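Local coordinates for EmGH1 (Erythrobacter marinus, PDB 5Z87), which probably cleaves beta-linked glucose from glucosides, and may also act on xylosides or arabinofuranosides, as a family 3 glycoside hydrolase, at residues 418-423 and 595-600; 437-442 and 475-480; 481-486 and 559-564; 528-533 and 573-578. All coordinates share one frame; numbering follows the deposited sequence.

Contact 1. Residues 418-423 and 595-600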
# COMPACT_ATOMS: atom_id res chain seq x y z
N VAL A 418 8.43 22.61 15.23
CA VAL A 418 7.04 22.84 14.84
C VAL A 418 6.19 22.96 16.10
O VAL A 418 6.25 22.09 16.98
CB VAL A 418 6.51 21.70 13.95
CG1 VAL A 418 5.02 21.93 13.60
CG2 VAL A 418 7.38 21.52 12.71
N LEU A 419 5.40 24.02 16.17
CA LEU A 419 4.35 24.16 17.18
C LEU A 419 3.12 23.44 16.66
O LEU A 419 2.40 23.97 15.80
CB LEU A 419 4.07 25.64 17.47
CG LEU A 419 3.05 25.91 18.59
CD1 LEU A 419 3.46 25.19 19.88
CD2 LEU A 419 2.85 27.41 18.86
N LEU A 420 2.86 22.24 17.17
CA LEU A 420 1.75 21.42 16.68
C LEU A 420 0.41 21.93 17.19
O LEU A 420 -0.56 22.04 16.42
CB LEU A 420 1.93 19.96 17.07
CG LEU A 420 3.03 19.13 16.40
CD1 LEU A 420 2.98 17.72 16.93
CD2 LEU A 420 2.88 19.14 14.89
N GLN A 421 0.32 22.21 18.50
CA GLN A 421 -0.90 22.75 19.09
C GLN A 421 -0.54 23.56 20.33
O GLN A 421 0.44 23.27 21.02
CB GLN A 421 -1.91 21.65 19.45
CG GLN A 421 -1.37 20.57 20.35
CD GLN A 421 -2.24 19.33 20.30
OE1 GLN A 421 -2.45 18.76 19.24
NE2 GLN A 421 -2.75 18.91 21.45
N ASN A 422 -1.36 24.57 20.61
CA ASN A 422 -1.12 25.48 21.71
C ASN A 422 -2.46 25.85 22.35
O ASN A 422 -2.82 27.02 22.45
CB ASN A 422 -0.37 26.72 21.24
CG ASN A 422 0.28 27.47 22.40
OD1 ASN A 422 0.47 26.92 23.48
ND2 ASN A 422 0.60 28.74 22.17
N GLU A 423 -3.21 24.84 22.78
CA GLU A 423 -4.57 25.06 23.28
C GLU A 423 -4.54 25.97 24.52
O GLU A 423 -3.86 25.67 25.51
CB GLU A 423 -5.22 23.72 23.61
CG GLU A 423 -5.96 23.06 22.44
CD GLU A 423 -6.24 21.59 22.69
OE1 GLU A 423 -6.55 21.22 23.85
OE2 GLU A 423 -6.15 20.79 21.72
N PRO A 595 -2.16 20.11 26.01
CA PRO A 595 -2.58 21.27 25.20
C PRO A 595 -1.50 21.86 24.32
O PRO A 595 -1.84 22.52 23.33
CB PRO A 595 -3.05 22.28 26.26
CG PRO A 595 -2.33 21.89 27.51
CD PRO A 595 -2.24 20.38 27.46
N ALA A 596 -0.22 21.72 24.66
CA ALA A 596 0.86 22.37 23.91
C ALA A 596 1.91 21.33 23.56
O ALA A 596 2.43 20.65 24.44
CB ALA A 596 1.50 23.50 24.72
N ILE A 597 2.19 21.19 22.27
CA ILE A 597 3.13 20.19 21.78
C ILE A 597 4.07 20.83 20.78
O ILE A 597 3.63 21.47 19.81
CB ILE A 597 2.41 18.99 21.13
CG1 ILE A 597 1.39 18.39 22.09
CG2 ILE A 597 3.42 17.93 20.71
CD1 ILE A 597 0.53 17.33 21.48
N LEU A 598 5.37 20.69 21.02
CA LEU A 598 6.41 21.02 20.06
C LEU A 598 6.86 19.74 19.38
O LEU A 598 7.00 18.70 20.04
CB LEU A 598 7.62 21.68 20.75
CG LEU A 598 7.39 23.07 21.33
CD1 LEU A 598 8.68 23.62 21.90
CD2 LEU A 598 6.87 23.98 20.24
N ASP A 599 7.08 19.79 18.07
CA ASP A 599 7.61 18.65 17.34
C ASP A 599 9.01 19.02 16.86
O ASP A 599 9.16 19.86 15.97
CB ASP A 599 6.72 18.24 16.18
CG ASP A 599 6.95 16.79 15.76
OD1 ASP A 599 8.08 16.27 15.99
OD2 ASP A 599 6.00 16.17 15.22
N ALA A 600 10.02 18.40 17.45
CA ALA A 600 11.40 18.77 17.16
C ALA A 600 12.09 17.76 16.26
O ALA A 600 13.22 18.01 15.83
CB ALA A 600 12.20 18.93 18.46
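Leu-419 has its CG turned away from its own backbone N (chi1 -176°), whereas Leu-598 swings its CG back beside N (chi1 -68°), and the two chains cross obliquely until Leu-419 CD1 meets Leu-598 CD2 at 3.6 Å. On the face that carries Ile-597, Gln-421 holds CG between the backbone N and the carbonyl carbon (chi1 55°). Its extended chain therefore runs alongside Ile-597, both pointing the same way, with Gln-421 CD 3.6 Å from Ile-597 CD1. The amide beyond is gripped by Tyr-660 OH at OE1 and by the carbonyls of Ala-591 and Cys-594 at NE2, which fixes its rotation.

Between these pairs the antiparallel register slips by one residue. Leu-420 and Gln-421 share Ile-597 as their partner in a beta bulge: Leu-420 N donates to Ile-597 O at 2.9 Å, and Ile-597 N to Gln-421 O at 3.0 Å. The extra residue, Leu-420, leans over the other strand, placing its CD1 3.8 Å from Ile-597 CG2 and its CG 3.8 Å from Asp-599 CB. The carboxylate of Asp-599 turns to His-581 through OD1.

Strand 418-422 is an outermost strand of the six-stranded mixed sheet of the family 3 C-terminal domain, with Leu-419 bonded beyond it to Leu-666. Strand 596-601 pairs on its other side with strand 574-580, and Leu-598 packs against Ile-614 and Leu-615 of helix 607-615.

Contact 2. Residues 437-442 and 475-480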
# COMPACT_ATOMS: atom_id res chain seq x y z
N MET A 437 10.80 23.89 37.50
CA MET A 437 10.37 23.15 36.32
C MET A 437 10.91 21.73 36.36
O MET A 437 12.11 21.52 36.56
CB MET A 437 10.85 23.85 35.04
CG MET A 437 10.77 22.98 33.80
SD MET A 437 11.68 23.65 32.41
CE MET A 437 10.90 25.22 32.10
N LEU A 438 10.02 20.75 36.18
CA LEU A 438 10.41 19.36 36.02
C LEU A 438 10.61 19.06 34.54
O LEU A 438 9.68 19.25 33.74
CB LEU A 438 9.35 18.42 36.59
CG LEU A 438 9.53 16.94 36.23
CD1 LEU A 438 10.76 16.36 36.92
CD2 LEU A 438 8.29 16.13 36.57
N VAL A 439 11.80 18.61 34.17
CA VAL A 439 12.10 18.13 32.83
C VAL A 439 12.17 16.61 32.90
O VAL A 439 13.03 16.06 33.58
CB VAL A 439 13.42 18.72 32.29
CG1 VAL A 439 13.72 18.22 30.89
CG2 VAL A 439 13.34 20.24 32.30
N VAL A 440 11.25 15.93 32.20
CA VAL A 440 11.01 14.51 32.39
C VAL A 440 10.75 13.83 31.05
O VAL A 440 10.13 14.40 30.15
CB VAL A 440 9.82 14.29 33.36
CG1 VAL A 440 8.67 15.19 32.95
CG2 VAL A 440 9.37 12.84 33.37
N GLY A 441 11.20 12.57 30.94
CA GLY A 441 10.92 11.75 29.79
C GLY A 441 12.13 11.03 29.22
O GLY A 441 13.29 11.39 29.49
N PRO A 442 11.89 10.00 28.41
CA PRO A 442 13.02 9.22 27.88
C PRO A 442 13.97 10.02 27.00
O PRO A 442 15.14 9.65 26.88
CB PRO A 442 12.33 8.10 27.09
CG PRO A 442 10.98 8.67 26.73
CD PRO A 442 10.60 9.53 27.91
N PHE A 475 15.39 30.46 37.83
CA PHE A 475 14.44 29.47 38.33
C PHE A 475 15.13 28.12 38.35
O PHE A 475 16.21 27.94 37.80
CB PHE A 475 13.15 29.45 37.49
CG PHE A 475 13.32 28.99 36.07
CD1 PHE A 475 13.28 27.64 35.76
CD2 PHE A 475 13.49 29.90 35.05
CE1 PHE A 475 13.42 27.20 34.46
CE2 PHE A 475 13.63 29.47 33.74
CZ PHE A 475 13.60 28.13 33.44
N GLU A 476 14.49 27.17 39.03
CA GLU A 476 15.05 25.86 39.30
C GLU A 476 14.55 24.82 38.30
O GLU A 476 13.45 24.95 37.75
CB GLU A 476 14.69 25.42 40.72
CG GLU A 476 15.41 24.19 41.20
CD GLU A 476 15.03 23.83 42.62
OE1 GLU A 476 14.98 22.61 42.94
OE2 GLU A 476 14.77 24.76 43.42
N VAL A 477 15.36 23.79 38.09
CA VAL A 477 15.04 22.68 37.20
C VAL A 477 15.34 21.39 37.95
O VAL A 477 16.43 21.23 38.52
CB VAL A 477 15.85 22.75 35.89
CG1 VAL A 477 16.04 21.35 35.29
CG2 VAL A 477 15.17 23.68 34.90
N GLU A 478 14.38 20.47 37.96
CA GLU A 478 14.65 19.10 38.36
C GLU A 478 14.40 18.17 37.18
O GLU A 478 13.69 18.52 36.23
CB GLU A 478 13.80 18.67 39.56
CG GLU A 478 14.41 17.49 40.31
CD GLU A 478 13.92 17.38 41.74
OE1 GLU A 478 13.58 18.43 42.34
OE2 GLU A 478 13.87 16.25 42.26
N TYR A 479 15.00 16.99 37.24
CA TYR A 479 14.94 16.03 36.16
C TYR A 479 14.48 14.70 36.70
O TYR A 479 14.90 14.28 37.78
CB TYR A 479 16.31 15.86 35.47
CG TYR A 479 16.45 14.55 34.72
CD1 TYR A 479 15.80 14.34 33.51
CD2 TYR A 479 17.22 13.51 35.23
CE1 TYR A 479 15.92 13.14 32.83
CE2 TYR A 479 17.35 12.31 34.55
CZ TYR A 479 16.70 12.13 33.35
OH TYR A 479 16.82 10.93 32.67
N ALA A 480 13.60 14.05 35.95
CA ALA A 480 13.20 12.68 36.21
C ALA A 480 13.23 11.90 34.90
O ALA A 480 12.91 12.44 33.84
CB ALA A 480 11.79 12.62 36.84
O HOH W 1 16.02 11.36 29.90
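The carbonyl O of Glu-478 accepts Val-439 N at 2.8 Å, in a bond that is nearly straight (173° at the hydrogen), and also receives a longer CA-H contact from Leu-438. Val-439 O likewise takes the N-H of Ala-480 at 3.2 Å and a CA-H contact from Tyr-479; CD1 of the Tyr-479 ring, approaching obliquely, also lies 3.3 Å from Val-439 O. The strands 437-440 and 476-480 pair in parallel within a beta-alpha-beta unit completed by helix 462-473.

At one end Met-437 bends at chi3 (-61°), bringing its CE to 4.0 Å from Phe-475 CE1, an oblique approach to a ring that also meets Phe-616. Helix 462-473 packs over this face. On the opposite face Leu-438 CD1 lies 3.9 Å from Ala-480 CB, and helix 508-522 touches both residues. Where the strands end, a water donates to Gly-441 O at 2.8 Å and hydrogen-bonds Tyr-479 OH at 2.9 Å, tying the phenol to the loop that follows strand 436-440.

Backbone bonds and apolar contacts thus join the strands, and Glu-478 OE1 adds a salt bridge to Lys-436 at the start of the partner strand, which probably reinforces the pairing at its more open edge.

Contact 3. Residues 481-486 and 559-564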
# COMPACT_ATOMS: atom_id res chain seq x y z
N GLN A 481 13.64 10.63 34.98
CA GLN A 481 13.62 9.77 33.80
C GLN A 481 12.21 9.67 33.21
O GLN A 481 12.02 9.81 31.99
CB GLN A 481 14.16 8.39 34.18
CG GLN A 481 14.16 7.36 33.06
CD GLN A 481 15.15 7.70 31.95
OE1 GLN A 481 16.11 8.45 32.15
NE2 GLN A 481 14.90 7.15 30.77
N GLY A 482 11.20 9.46 34.06
CA GLY A 482 9.83 9.32 33.60
C GLY A 482 9.55 7.90 33.15
O GLY A 482 8.84 7.16 33.83
N CYS A 483 10.11 7.51 32.00
CA CYS A 483 10.12 6.13 31.53
C CYS A 483 11.23 5.98 30.51
O CYS A 483 11.78 6.96 30.01
CB CYS A 483 8.77 5.73 30.93
SG CYS A 483 8.40 6.56 29.34
N ALA A 484 11.56 4.72 30.21
CA ALA A 484 12.52 4.38 29.18
C ALA A 484 11.79 3.84 27.96
O ALA A 484 10.75 3.18 28.09
CB ALA A 484 13.53 3.33 29.69
N ILE A 485 12.33 4.13 26.78
CA ILE A 485 11.83 3.56 25.53
C ILE A 485 12.52 2.23 25.30
O ILE A 485 11.88 1.17 25.20
CB ILE A 485 12.05 4.53 24.35
CG1 ILE A 485 11.16 5.77 24.51
CG2 ILE A 485 11.81 3.83 23.02
CD1 ILE A 485 11.48 6.90 23.55
N THR A 486 13.84 2.26 25.25
CA THR A 486 14.65 1.07 25.09
C THR A 486 15.44 0.81 26.36
O THR A 486 15.85 1.74 27.06
CB THR A 486 15.58 1.21 23.89
OG1 THR A 486 16.04 2.57 23.81
CG2 THR A 486 14.81 0.88 22.62
N GLY A 559 5.41 2.09 23.80
CA GLY A 559 5.64 1.70 25.19
C GLY A 559 4.75 2.44 26.18
O GLY A 559 3.53 2.56 25.99
N GLU A 560 5.37 2.94 27.25
CA GLU A 560 4.66 3.49 28.39
C GLU A 560 4.64 5.01 28.40
O GLU A 560 4.28 5.60 29.41
CB GLU A 560 5.26 2.99 29.70
CG GLU A 560 4.87 1.57 30.05
CD GLU A 560 5.47 0.57 29.09
OE1 GLU A 560 6.71 0.57 28.95
OE2 GLU A 560 4.71 -0.19 28.47
N GLN A 561 5.03 5.64 27.29
CA GLN A 561 5.14 7.09 27.29
C GLN A 561 3.78 7.76 27.44
O GLN A 561 3.68 8.83 28.06
CB GLN A 561 5.81 7.56 26.00
CG GLN A 561 7.28 7.17 25.84
CD GLN A 561 7.80 7.66 24.50
OE1 GLN A 561 8.18 8.82 24.36
NE2 GLN A 561 7.76 6.79 23.50
N ASN A 562 2.72 7.18 26.85
CA ASN A 562 1.40 7.77 27.03
C ASN A 562 0.95 7.63 28.48
O ASN A 562 0.38 8.57 29.05
CB ASN A 562 0.39 7.12 26.09
CG ASN A 562 0.59 7.53 24.64
OD1 ASN A 562 0.98 8.66 24.36
ND2 ASN A 562 0.35 6.60 23.73
N GLU A 563 1.20 6.46 29.08
CA GLU A 563 0.96 6.29 30.51
C GLU A 563 1.64 7.39 31.31
O GLU A 563 1.01 8.06 32.14
CB GLU A 563 1.45 4.91 30.96
CG GLU A 563 0.92 4.49 32.31
CD GLU A 563 1.19 3.03 32.63
OE1 GLU A 563 1.41 2.24 31.67
OE2 GLU A 563 1.18 2.68 33.83
N LEU A 564 2.94 7.61 31.05
CA LEU A 564 3.66 8.66 31.77
C LEU A 564 3.02 10.02 31.55
O LEU A 564 2.87 10.81 32.49
CB LEU A 564 5.13 8.68 31.33
CG LEU A 564 5.94 9.93 31.70
CD1 LEU A 564 6.20 10.00 33.22
CD2 LEU A 564 7.24 9.99 30.90
O HOH W 2 8.04 3.52 26.84
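Gly-482 offers its bare CA to Leu-564, whose CD1 and CD2 both abut it, CD1 at 3.7 Å from Gly-482 CA. Any side chain on this residue would run straight into Leu-564, and the backbone angles also suit a glycine. Next comes Cys-483, with SG between its backbone N and carbonyl carbon (chi1 69°); that rotation points the sulfur into the helix start, 3.7 Å from Gln-561 CG and 3.9 Å from Leu-564 CD2. Ala-484 works through its backbone. A link is made by a water that donates to Ala-484 O at 3.0 Å and accepts from Glu-560 N at 2.8 Å, while Asn-511 ties the same two residues together with its side-chain amide, OD1 taking Ala-484 N and ND2 binding Glu-560 OE1.

Ile-485 then lays CG1 and CD1 over the flat face of the Gln-561 amide, each of these carbons 3.7 Å from Gln-561 NE2. The polar atoms of that amide are used by others: OE1 accepts Gly-533 N and NE2 donates to Ile-558 O, so the group cannot readily turn. A leucine in place of Gln-561 would probably leave Gly-533 N and Ile-558 O without their mates and deprive Ile-485 of its flat support.

Glu-560 stands at the N-cap of helix 561-569. The loop that follows strand 476-480 is seated on the opening turn of this helix, with Leu-564 wedged between Ile-515 of helix 508-522 and Leu-532 of strand 527-533.

Contact 4. Residues 528-533 and 573-578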
# COMPACT_ATOMS: atom_id res chain seq x y z
N ILE A 528 5.81 21.40 34.07
CA ILE A 528 6.29 20.08 33.66
C ILE A 528 6.53 20.11 32.15
O ILE A 528 5.63 20.49 31.39
CB ILE A 528 5.28 18.98 34.02
CG1 ILE A 528 4.95 18.99 35.51
CG2 ILE A 528 5.79 17.61 33.59
CD1 ILE A 528 3.87 18.00 35.85
N VAL A 529 7.73 19.72 31.72
CA VAL A 529 8.08 19.67 30.30
C VAL A 529 8.40 18.23 29.97
O VAL A 529 9.43 17.70 30.42
CB VAL A 529 9.25 20.59 29.95
CG1 VAL A 529 9.68 20.32 28.53
CG2 VAL A 529 8.88 22.05 30.12
N MET A 530 7.53 17.58 29.19
CA MET A 530 7.68 16.17 28.86
C MET A 530 8.41 16.02 27.52
O MET A 530 7.99 16.60 26.51
CB MET A 530 6.31 15.49 28.81
CG MET A 530 5.40 15.93 29.94
SD MET A 530 3.91 14.94 30.07
CE MET A 530 2.95 15.55 28.67
N CYS A 531 9.50 15.25 27.53
CA CYS A 531 10.33 14.99 26.36
C CYS A 531 10.11 13.54 25.94
O CYS A 531 10.64 12.62 26.56
CB CYS A 531 11.80 15.27 26.67
SG CYS A 531 12.07 16.98 27.18
N LEU A 532 9.33 13.35 24.88
CA LEU A 532 8.84 12.04 24.47
C LEU A 532 9.08 11.85 22.97
O LEU A 532 9.53 12.75 22.26
CB LEU A 532 7.35 11.89 24.80
CG LEU A 532 6.85 12.44 26.14
CD1 LEU A 532 5.35 12.60 26.11
CD2 LEU A 532 7.24 11.51 27.26
N GLY A 533 8.77 10.65 22.48
CA GLY A 533 8.79 10.38 21.06
C GLY A 533 9.28 8.99 20.73
O GLY A 533 8.64 7.99 21.07
N LYS A 573 -0.83 20.75 36.63
CA LYS A 573 0.14 21.82 36.49
C LYS A 573 0.26 22.25 35.02
O LYS A 573 -0.27 21.61 34.11
CB LYS A 573 1.50 21.38 37.02
CG LYS A 573 1.54 21.20 38.53
CD LYS A 573 2.02 19.80 38.90
CE LYS A 573 1.90 19.56 40.40
NZ LYS A 573 2.53 20.65 41.19
N THR A 574 0.95 23.36 34.80
CA THR A 574 1.32 23.78 33.46
C THR A 574 2.20 22.72 32.81
O THR A 574 3.33 22.49 33.27
CB THR A 574 2.03 25.14 33.50
OG1 THR A 574 1.25 26.04 34.28
CG2 THR A 574 2.20 25.72 32.11
N THR A 575 1.70 22.06 31.77
CA THR A 575 2.39 20.94 31.15
C THR A 575 2.46 21.13 29.64
O THR A 575 1.45 21.40 29.00
CB THR A 575 1.69 19.62 31.48
OG1 THR A 575 1.58 19.47 32.90
CG2 THR A 575 2.47 18.43 30.93
N VAL A 576 3.67 20.98 29.09
CA VAL A 576 3.88 20.99 27.65
C VAL A 576 4.71 19.77 27.28
O VAL A 576 5.46 19.22 28.08
CB VAL A 576 4.58 22.27 27.16
CG1 VAL A 576 3.81 23.49 27.63
CG2 VAL A 576 6.00 22.31 27.68
N ALA A 577 4.57 19.35 26.03
CA ALA A 577 5.31 18.20 25.52
C ALA A 577 6.19 18.64 24.35
O ALA A 577 5.79 19.47 23.52
CB ALA A 577 4.35 17.07 25.10
N VAL A 578 7.41 18.09 24.32
CA VAL A 578 8.37 18.25 23.23
C VAL A 578 8.61 16.87 22.62
O VAL A 578 9.03 15.93 23.32
CB VAL A 578 9.69 18.86 23.71
CG1 VAL A 578 10.60 19.19 22.52
CG2 VAL A 578 9.43 20.11 24.52
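Strands 528-533 and 574-578 run parallel, 23° apart in direction, joined by five backbone hydrogen bonds from Ile-528 N to Thr-574 O (2.8 Å) through to Leu-532 N with Val-578 O (3.0 Å), each donor lying nearly along the C=O axis. On one face, Met-530 bends at chi3 (-75°) and carries its methyl across to the neighbouring strand, where CE meets Thr-575 CG2 at 3.7 Å and lies 4.1 Å from Ala-577 CB. With an alanine here in place of Met-530, a gap is likely to open between Thr-575 and Ala-577 on the strand and Leu-568 and Leu-590 on the helices above.

Beside it Ile-528 runs alongside Thr-575 and sends CD1 to 4.0 Å from Lys-573 CD; the lysine's NZ goes on to the carbonyls of Gln-523 and Cys-525. The other face carries Val-529, Val-576 and Val-578, with Cys-531. Val-529 uses both branches, CG2 against Val-576 CG2 at 3.8 Å and CG1 against Val-578 CG2 at 4.0 Å.

Helix 561-569 connects the two strands in sequence and lies over the Ile-528 and Met-530 face. This beta-alpha-beta crossover, with aliphatic residues on both sides of a parallel core, is characteristic of the alpha/beta sandwich domain of family 3 glycoside hydrolases.

In the fold
Contacts 1, 4 and 2 follow one another across a single sheet, and contact 4 is its middle: its centre lies about 10 Å from that of contact 1 and about 10 Å from that of contact 2. Backbone bonds join each neighbouring pair, Leu-598 N to Ala-577 O (2.8 Å) and Cys-531 N to Val-440 O (2.8 Å). Contact 3 sits at the end of these strands, touching contact 2 through Pro-442 and contact 4 through Gln-561. All four lie away from the pocket that binds dithiothreitol in this crystal, although strand 527-533 leads on in sequence to Glu-541, one of that pocket's residues. A bound magnesium ion is about 7 Å from the side chain of Ile-485.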